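Local coordinates for protein beta-galactosidase (Trichoderma reesei, PDB 3OG2) that probably hydrolyses terminal non-reducing beta-D-galactose residues from beta-D-galactosides, as a glycoside hydrolase of family 35, at residues D78-G84 with G127-L132; K480-Y486 with S544-V550; K511-V517 with R537-Q541. All blocks are in the same frame, centred on the assembly; numbering follows the deposited sequence. Where two conformers were deposited one is given.

Overall arrangement
Interaction 1 belongs to the TIM-barrel part of the chain and lies beside the galactose site: Gly127 lies about 4 Å from the Ile119 side chain, and the Asp78 side chain about 6 Å from that of Tyr76, both residues that bind beta-D-galactose in another structure of this protein; this chain holds none. Interactions 2 and 3 lie across the chain's centre in the second domain, with centres about 53 and 60 Å from that of interaction 1. They share one five-stranded mixed sheet, in which strands 545-551 and 538-542 are neighbours; Met549 N stands 2.8 Å from Gln538 O and Ile547 N 2.9 Å from Val540 O. Interaction 3 is nested within the loop that interaction 2 closes.

Interaction 1 (D78-G84 with G127-L132); sequences DWALLEG and GFPGWL
Trp79 lies with one face of its indole against the ring of Pro129, the centre of a buried aromatic cluster with Phe128 and Trp131. Pro129 CG sits 3.5 Å from the centroid of the five-membered ring, almost on its normal, a CH-pi contact, while Pro129 CD reaches Trp79 CD2 at 3.4 Å. CG of Trp79 is anti to the backbone N (chi1 175°), which sends the indole across the proline. Its six-membered ring meets Phe128 rim to rim, Trp79 CZ3 to Phe128 CD1 at 3.6 Å, and the nearly perpendicular Trp131 ring through Trp79 CZ2 to Trp131 CH2 at 3.7 Å. Trp131 donates its NE1-H to Glu83 O (2.8 Å), the acceptor lying in the indole plane. Glu83 OE1 accepts a hydrogen bond from Trp79 NE1 (2.8 Å) through its anti lone pair, and each bond helps hold the rotation of its indole. At the other end, Ala80 N gives weak bonds to Gly127 O (2.9 Å) and to Asp78 OD1, the N-cap. The contact joins the short helix 79-82, just after barrel strand 72-76, to the loop between strand 110-116 and helix 144-163; that helix supplies Tyr153, stacked on Trp79, and Asn152, bonded to Glu83 OE2.

Interaction 2 (K480-Y486 with S544-V550); sequences KTVLVLY and SLVIYMV
Val482 and Val546 are among six residue pairs that set strands 481-486 and 545-550 side by side as parallel neighbours in a mixed beta-sheet, their directions 19° apart. Backbone bonds alternate across the seam: the ladder opens with Thr481 N to Ser544 O, continues with Val546 N to Thr481 O, Leu483 N to Val546 O and Tyr548 N to Leu483 O, and ends with Leu485 N to Tyr548 O and Val550 N to Leu485 O.

Lys480, at the start, carries a long side chain over the face that bears Val546 and Tyr548. Lys480 CB lies 3.4 Å from Ser544 O. CG falls between the backbone N and the carbonyl carbon (chi1 52°), and the chain then runs extended, so that Lys480 CD passes CG2 of Val546 at 4.0 Å and Lys480 NZ reaches Tyr548 OH at 2.9 Å. NZ approaches at the edge of the phenol ring, near its plane, and also forms a salt bridge with Asp640; the other carboxylate oxygen of Asp640 bonds to Tyr548 OH. The buried ammonium and phenol are thus joined to one acid, whose negative charge would be expected to stabilise the lysine's positive one. Val482 CG1 packs obliquely against Tyr548 CE1 at 3.7 Å.

On the other face, the CG2 methyl of Ile547 touches both Leu485 CD1 and Leu483 CD2, and Phe495 of strand 492-497 packs on Leu485 and Ile547. Where the strands begin, a water bridges Thr481 OG1 at 2.8 Å and Ser544 OG at 2.7 Å.

Interaction 3 (K511-V517 with R537-Q541); sequences KIEGSNV and RQVVQ
Val539 is opposed by two residues, Ile512 and Glu513, a classic beta bulge on antiparallel strands 511-513 and 538-541. The backbone bonds follow from it: Val539 O accepts from Ile512 N at 2.8 Å and from Glu513 N at 3.1 Å, while Val539 N returns a bond to Glu513 O.

The salt bridge is side-on and bidentate. Arg537 NE meets Glu513 OE1 at 2.9 Å from above the carboxylate plane, and Arg537 NH2 reaches Glu513 OE2 at 3.0 Å on the syn side, the two planes 35° apart. Bending at chi3 (76°) turns the guanidinium to the acid; NH1 pairs with Glu613. Shortening Glu513 to an alanine would remove both carboxylate oxygens, and is likely to leave Arg537 NE and NH2 without these mates and Val539 CG2 without its cover.

Among polar side chains, Gln538 folds back at chi2 (-66°) and offers OE1 to Asn516 N (2.9 Å) and Val517 N (3.1 Å), both arriving from the same face of the amide. A water accepts from its NE2 and from Ser515 N. Gly514 passes close to OE1, where a CB would clash.

Apolar contacts are Ile512 CB on Val539 CG1 and Val517 CG1 on Val540 CG2 (3.9 Å). Strand 510-513 is an edge strand of its five-stranded sheet; 538-542 lies between it and 545-551, with strands 518-521 and 527-532 packing against Val540.

Interaction 1 (D78-G84 with G127-L132)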
# COMPACT_ATOMS: atom_id res chain seq x y z
N ASP A 78 -1.20 -2.60 -12.88
CA ASP A 78 -1.35 -1.29 -13.52
C ASP A 78 -1.12 -1.43 -15.01
O ASP A 78 0.04 -1.55 -15.48
CB ASP A 78 -0.35 -0.33 -12.85
CG ASP A 78 -0.47 1.07 -13.36
OD1 ASP A 78 -1.23 1.39 -14.29
OD2 ASP A 78 0.26 1.96 -12.77
N TRP A 79 -2.21 -1.37 -15.78
CA TRP A 79 -2.16 -1.55 -17.23
C TRP A 79 -1.19 -0.54 -17.86
O TRP A 79 -0.44 -0.90 -18.79
CB TRP A 79 -3.61 -1.35 -17.74
CG TRP A 79 -3.82 -1.38 -19.21
CD1 TRP A 79 -2.98 -1.78 -20.24
CD2 TRP A 79 -5.04 -0.96 -19.85
NE1 TRP A 79 -3.61 -1.63 -21.45
CE2 TRP A 79 -4.87 -1.12 -21.24
CE3 TRP A 79 -6.24 -0.45 -19.38
CZ2 TRP A 79 -5.87 -0.80 -22.15
CZ3 TRP A 79 -7.24 -0.13 -20.27
CH2 TRP A 79 -7.04 -0.31 -21.65
N ALA A 80 -1.18 0.70 -17.40
CA ALA A 80 -0.37 1.76 -18.01
C ALA A 80 1.12 1.38 -18.02
O ALA A 80 1.86 1.87 -18.88
CB ALA A 80 -0.55 3.07 -17.26
N LEU A 81 1.57 0.52 -17.08
CA LEU A 81 3.00 0.10 -17.09
C LEU A 81 3.27 -1.06 -18.03
O LEU A 81 4.44 -1.24 -18.38
CB LEU A 81 3.40 -0.28 -15.65
CG LEU A 81 3.45 0.94 -14.69
CD1 LEU A 81 3.63 0.41 -13.26
CD2 LEU A 81 4.56 1.88 -15.08
N LEU A 82 2.21 -1.83 -18.35
CA LEU A 82 2.42 -3.07 -19.12
C LEU A 82 2.04 -2.94 -20.57
O LEU A 82 2.38 -3.85 -21.35
CB LEU A 82 1.57 -4.19 -18.49
CG LEU A 82 1.82 -4.38 -16.99
CD1 LEU A 82 1.14 -5.68 -16.54
CD2 LEU A 82 3.31 -4.46 -16.65
N GLU A 83 1.35 -1.89 -20.98
CA GLU A 83 1.03 -1.71 -22.40
C GLU A 83 1.20 -0.24 -22.75
O GLU A 83 0.31 0.42 -23.27
CB GLU A 83 -0.37 -2.25 -22.75
CG GLU A 83 -0.49 -2.52 -24.25
CD GLU A 83 -1.89 -2.86 -24.71
OE1 GLU A 83 -2.84 -2.75 -23.94
OE2 GLU A 83 -2.04 -3.24 -25.90
N GLY A 84 2.42 0.26 -22.44
CA GLY A 84 2.70 1.66 -22.75
C GLY A 84 2.60 1.96 -24.23
O GLY A 84 2.24 3.07 -24.61
N GLY A 127 -4.83 3.67 -13.91
CA GLY A 127 -4.38 2.44 -14.57
C GLY A 127 -4.50 2.55 -16.08
O GLY A 127 -3.84 1.79 -16.82
N PHE A 128 -5.33 3.46 -16.60
CA PHE A 128 -5.50 3.56 -18.03
C PHE A 128 -4.24 4.16 -18.68
O PHE A 128 -3.84 5.26 -18.28
CB PHE A 128 -6.69 4.49 -18.35
CG PHE A 128 -8.05 3.87 -18.09
CD1 PHE A 128 -8.26 2.50 -18.08
CD2 PHE A 128 -9.13 4.75 -17.90
CE1 PHE A 128 -9.56 1.97 -17.90
CE2 PHE A 128 -10.41 4.20 -17.75
CZ PHE A 128 -10.63 2.83 -17.78
N PRO A 129 -3.68 3.53 -19.70
CA PRO A 129 -2.58 4.16 -20.43
C PRO A 129 -3.04 5.48 -21.08
O PRO A 129 -4.20 5.66 -21.50
CB PRO A 129 -2.24 3.17 -21.54
CG PRO A 129 -2.77 1.85 -21.02
CD PRO A 129 -4.02 2.21 -20.25
N GLY A 130 -2.12 6.44 -21.20
CA GLY A 130 -2.48 7.76 -21.72
C GLY A 130 -3.00 7.72 -23.16
O GLY A 130 -3.69 8.67 -23.56
N TRP A 131 -2.67 6.65 -23.92
CA TRP A 131 -3.26 6.59 -25.26
C TRP A 131 -4.76 6.37 -25.26
O TRP A 131 -5.37 6.56 -26.33
CB TRP A 131 -2.51 5.55 -26.07
CG TRP A 131 -2.22 4.21 -25.50
CD1 TRP A 131 -1.08 3.82 -24.90
CD2 TRP A 131 -3.08 3.07 -25.53
NE1 TRP A 131 -1.13 2.52 -24.52
CE2 TRP A 131 -2.35 2.02 -24.89
CE3 TRP A 131 -4.38 2.80 -26.02
CZ2 TRP A 131 -2.86 0.73 -24.72
CZ3 TRP A 131 -4.85 1.50 -25.83
CH2 TRP A 131 -4.10 0.49 -25.19
N LEU A 132 -5.39 6.08 -24.11
CA LEU A 132 -6.86 6.09 -24.10
C LEU A 132 -7.40 7.50 -24.24
O LEU A 132 -8.59 7.67 -24.51
CB LEU A 132 -7.38 5.44 -22.82
CG LEU A 132 -7.36 3.90 -22.83
CD1 LEU A 132 -8.14 3.42 -21.59
CD2 LEU A 132 -7.82 3.13 -24.03

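Interaction 2 (K480-Y486 with S544-V550)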
# COMPACT_ATOMS: atom_id res chain seq x y z
N LYS A 480 1.08 -30.56 25.90
CA LYS A 480 0.33 -29.52 26.57
C LYS A 480 -0.54 -28.79 25.52
O LYS A 480 -0.23 -28.80 24.33
CB LYS A 480 1.18 -28.49 27.29
CG LYS A 480 2.32 -27.76 26.60
CD LYS A 480 2.93 -26.61 27.40
CE LYS A 480 4.13 -25.91 26.76
NZ LYS A 480 4.63 -24.77 27.65
N THR A 481 -1.58 -28.15 26.01
CA THR A 481 -2.33 -27.15 25.22
C THR A 481 -1.99 -25.79 25.77
O THR A 481 -1.97 -25.63 26.99
CB THR A 481 -3.84 -27.44 25.29
OG1 THR A 481 -4.10 -28.73 24.72
CG2 THR A 481 -4.67 -26.46 24.49
N VAL A 482 -1.68 -24.83 24.90
CA VAL A 482 -1.31 -23.50 25.35
C VAL A 482 -2.35 -22.52 24.91
O VAL A 482 -2.81 -22.59 23.75
CB VAL A 482 0.06 -23.14 24.74
CG1 VAL A 482 0.32 -21.66 24.89
CG2 VAL A 482 1.13 -23.97 25.41
N LEU A 483 -2.75 -21.61 25.78
CA LEU A 483 -3.69 -20.53 25.49
C LEU A 483 -3.02 -19.21 25.94
O LEU A 483 -2.48 -19.18 27.05
CB LEU A 483 -4.97 -20.76 26.29
CG LEU A 483 -5.99 -19.62 26.27
CD1 LEU A 483 -6.54 -19.37 24.87
CD2 LEU A 483 -7.15 -19.96 27.24
N VAL A 484 -3.00 -18.20 25.10
CA VAL A 484 -2.43 -16.90 25.43
C VAL A 484 -3.57 -15.90 25.42
O VAL A 484 -4.23 -15.72 24.37
CB VAL A 484 -1.34 -16.47 24.43
CG1 VAL A 484 -0.75 -15.12 24.86
CG2 VAL A 484 -0.27 -17.57 24.33
N LEU A 485 -3.78 -15.27 26.57
CA LEU A 485 -4.85 -14.29 26.77
C LEU A 485 -4.23 -12.92 27.11
O LEU A 485 -3.14 -12.90 27.74
CB LEU A 485 -5.72 -14.67 28.00
CG LEU A 485 -6.45 -16.01 27.89
CD1 LEU A 485 -7.23 -16.28 29.16
CD2 LEU A 485 -7.38 -15.99 26.68
N TYR A 486 -4.89 -11.85 26.72
CA TYR A 486 -4.32 -10.55 27.08
C TYR A 486 -5.40 -9.54 27.41
O TYR A 486 -6.56 -9.60 26.99
CB TYR A 486 -3.38 -9.98 25.97
CG TYR A 486 -4.16 -9.61 24.70
CD1 TYR A 486 -4.43 -10.59 23.75
CD2 TYR A 486 -4.63 -8.32 24.46
CE1 TYR A 486 -5.14 -10.26 22.59
CE2 TYR A 486 -5.34 -7.99 23.33
CZ TYR A 486 -5.59 -8.99 22.38
OH TYR A 486 -6.31 -8.66 21.23
N SER A 544 -3.33 -30.47 31.58
CA SER A 544 -2.38 -30.27 30.50
C SER A 544 -2.62 -28.95 29.75
O SER A 544 -1.94 -28.72 28.74
CB SER A 544 -2.38 -31.43 29.50
OG SER A 544 -3.59 -31.53 28.79
N LEU A 545 -3.50 -28.11 30.24
CA LEU A 545 -3.72 -26.76 29.69
C LEU A 545 -2.85 -25.75 30.43
O LEU A 545 -2.85 -25.71 31.65
CB LEU A 545 -5.21 -26.42 29.85
CG LEU A 545 -5.58 -24.99 29.39
CD1 LEU A 545 -5.34 -24.79 27.90
CD2 LEU A 545 -7.00 -24.64 29.76
N VAL A 546 -2.08 -24.96 29.71
CA VAL A 546 -1.26 -23.90 30.30
C VAL A 546 -1.73 -22.58 29.72
O VAL A 546 -1.79 -22.44 28.50
CB VAL A 546 0.22 -24.12 29.99
CG1 VAL A 546 0.97 -22.98 30.65
CG2 VAL A 546 0.64 -25.51 30.46
N ILE A 547 -2.12 -21.67 30.62
CA ILE A 547 -2.61 -20.37 30.18
C ILE A 547 -1.57 -19.30 30.55
O ILE A 547 -1.19 -19.22 31.72
CB ILE A 547 -4.00 -20.02 30.75
CG1 ILE A 547 -4.96 -21.21 30.66
CG2 ILE A 547 -4.53 -18.80 30.01
CD1 ILE A 547 -5.24 -21.93 31.97
N TYR A 548 -1.18 -18.55 29.52
CA TYR A 548 -0.28 -17.41 29.68
C TYR A 548 -1.12 -16.17 29.63
O TYR A 548 -1.84 -15.95 28.62
CB TYR A 548 0.75 -17.41 28.56
CG TYR A 548 1.67 -18.60 28.54
CD1 TYR A 548 1.22 -19.85 28.09
CD2 TYR A 548 3.00 -18.53 28.94
CE1 TYR A 548 2.05 -20.95 28.06
CE2 TYR A 548 3.84 -19.65 28.91
CZ TYR A 548 3.36 -20.86 28.48
OH TYR A 548 4.19 -21.97 28.43
N MET A 549 -1.08 -15.35 30.68
CA MET A 549 -1.93 -14.16 30.83
C MET A 549 -1.04 -12.94 30.77
O MET A 549 -0.25 -12.76 31.72
CB MET A 549 -2.67 -14.25 32.15
CG MET A 549 -3.78 -15.32 32.14
SD MET A 549 -4.23 -15.79 33.83
CE MET A 549 -3.05 -17.11 34.06
N VAL A 550 -1.13 -12.12 29.74
CA VAL A 550 -0.22 -11.02 29.55
C VAL A 550 -0.97 -9.70 29.33
O VAL A 550 -2.18 -9.70 29.08
CB VAL A 550 0.72 -11.28 28.35
CG1 VAL A 550 1.58 -12.51 28.62
CG2 VAL A 550 -0.05 -11.43 27.04
O HOH W 1 -3.44 -31.00 26.17

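Interaction 3 (K511-V517 with R537-Q541)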
# COMPACT_ATOMS: atom_id res chain seq x y z
N LYS A 511 -0.19 -22.63 40.06
CA LYS A 511 0.30 -21.31 39.69
C LYS A 511 1.76 -21.44 39.33
O LYS A 511 2.51 -21.91 40.18
CB LYS A 511 0.15 -20.32 40.84
CG LYS A 511 -1.29 -19.99 41.17
CD LYS A 511 -1.41 -18.98 42.31
CE LYS A 511 -2.90 -18.71 42.49
NZ LYS A 511 -3.22 -17.73 43.56
N ILE A 512 2.13 -21.04 38.15
CA ILE A 512 3.52 -21.20 37.71
C ILE A 512 4.27 -19.89 37.77
O ILE A 512 5.43 -19.85 38.24
CB ILE A 512 3.56 -21.76 36.28
CG1 ILE A 512 2.69 -23.02 36.12
CG2 ILE A 512 4.97 -22.05 35.80
CD1 ILE A 512 3.25 -24.18 36.91
N GLU A 513 3.64 -18.81 37.29
CA GLU A 513 4.21 -17.49 37.35
C GLU A 513 3.16 -16.48 37.83
O GLU A 513 1.99 -16.58 37.45
CB GLU A 513 4.65 -16.95 35.96
CG GLU A 513 5.69 -17.77 35.26
CD GLU A 513 6.12 -17.15 33.93
OE1 GLU A 513 5.71 -16.03 33.52
OE2 GLU A 513 6.93 -17.82 33.25
N GLY A 514 3.62 -15.54 38.62
CA GLY A 514 2.80 -14.37 38.93
C GLY A 514 2.20 -14.43 40.32
O GLY A 514 2.02 -15.52 40.89
N SER A 515 1.87 -13.28 40.87
CA SER A 515 1.27 -13.33 42.20
C SER A 515 -0.06 -12.60 42.20
O SER A 515 -0.57 -12.25 43.27
CB SER A 515 2.18 -12.69 43.25
OG SER A 515 2.67 -11.46 42.80
N ASN A 516 -0.56 -12.37 41.00
CA ASN A 516 -1.80 -11.59 40.92
C ASN A 516 -2.97 -12.48 40.65
O ASN A 516 -4.08 -12.28 41.13
CB ASN A 516 -1.53 -10.55 39.83
CG ASN A 516 -2.82 -9.82 39.62
OD1 ASN A 516 -3.57 -10.23 38.74
ND2 ASN A 516 -2.99 -8.83 40.49
N VAL A 517 -2.86 -13.50 39.87
CA VAL A 517 -4.00 -14.34 39.49
C VAL A 517 -4.62 -15.02 40.71
O VAL A 517 -3.94 -15.52 41.62
CB VAL A 517 -3.52 -15.33 38.39
CG1 VAL A 517 -2.33 -16.15 38.85
CG2 VAL A 517 -4.70 -16.22 37.99
N ARG A 537 3.80 -11.17 33.55
CA ARG A 537 2.98 -12.25 33.06
C ARG A 537 2.51 -13.17 34.19
O ARG A 537 3.25 -13.43 35.15
CB ARG A 537 3.85 -13.06 32.06
CG ARG A 537 3.10 -14.25 31.49
CD ARG A 537 3.79 -14.87 30.28
NE ARG A 537 4.95 -15.66 30.78
CZ ARG A 537 5.82 -16.20 29.92
NH1 ARG A 537 5.71 -16.04 28.59
NH2 ARG A 537 6.84 -16.91 30.36
N GLN A 538 1.29 -13.67 34.11
CA GLN A 538 0.80 -14.70 34.99
C GLN A 538 0.70 -16.01 34.18
O GLN A 538 0.31 -15.97 33.00
CB GLN A 538 -0.59 -14.37 35.54
CG GLN A 538 -0.76 -12.94 36.01
CD GLN A 538 0.11 -12.60 37.20
OE1 GLN A 538 -0.16 -13.17 38.29
NE2 GLN A 538 1.07 -11.67 37.05
N VAL A 539 1.02 -17.13 34.80
CA VAL A 539 0.91 -18.40 34.08
C VAL A 539 0.31 -19.39 35.06
O VAL A 539 0.80 -19.52 36.18
CB VAL A 539 2.27 -18.93 33.57
CG1 VAL A 539 2.11 -20.26 32.81
CG2 VAL A 539 2.98 -17.92 32.67
N VAL A 540 -0.71 -20.10 34.63
CA VAL A 540 -1.36 -21.13 35.41
C VAL A 540 -1.50 -22.40 34.57
O VAL A 540 -1.81 -22.34 33.38
CB VAL A 540 -2.77 -20.68 35.91
CG1 VAL A 540 -3.48 -21.84 36.62
CG2 VAL A 540 -2.64 -19.46 36.80
N GLN A 541 -1.25 -23.54 35.21
CA GLN A 541 -1.42 -24.84 34.58
C GLN A 541 -2.65 -25.54 35.17
O GLN A 541 -2.77 -25.65 36.40
CB GLN A 541 -0.19 -25.71 34.81
CG GLN A 541 -0.42 -27.08 34.17
CD GLN A 541 0.81 -27.94 34.25
OE1 GLN A 541 1.76 -27.52 34.92
NE2 GLN A 541 0.81 -29.12 33.62
O HOH W 2 2.72 -10.93 39.45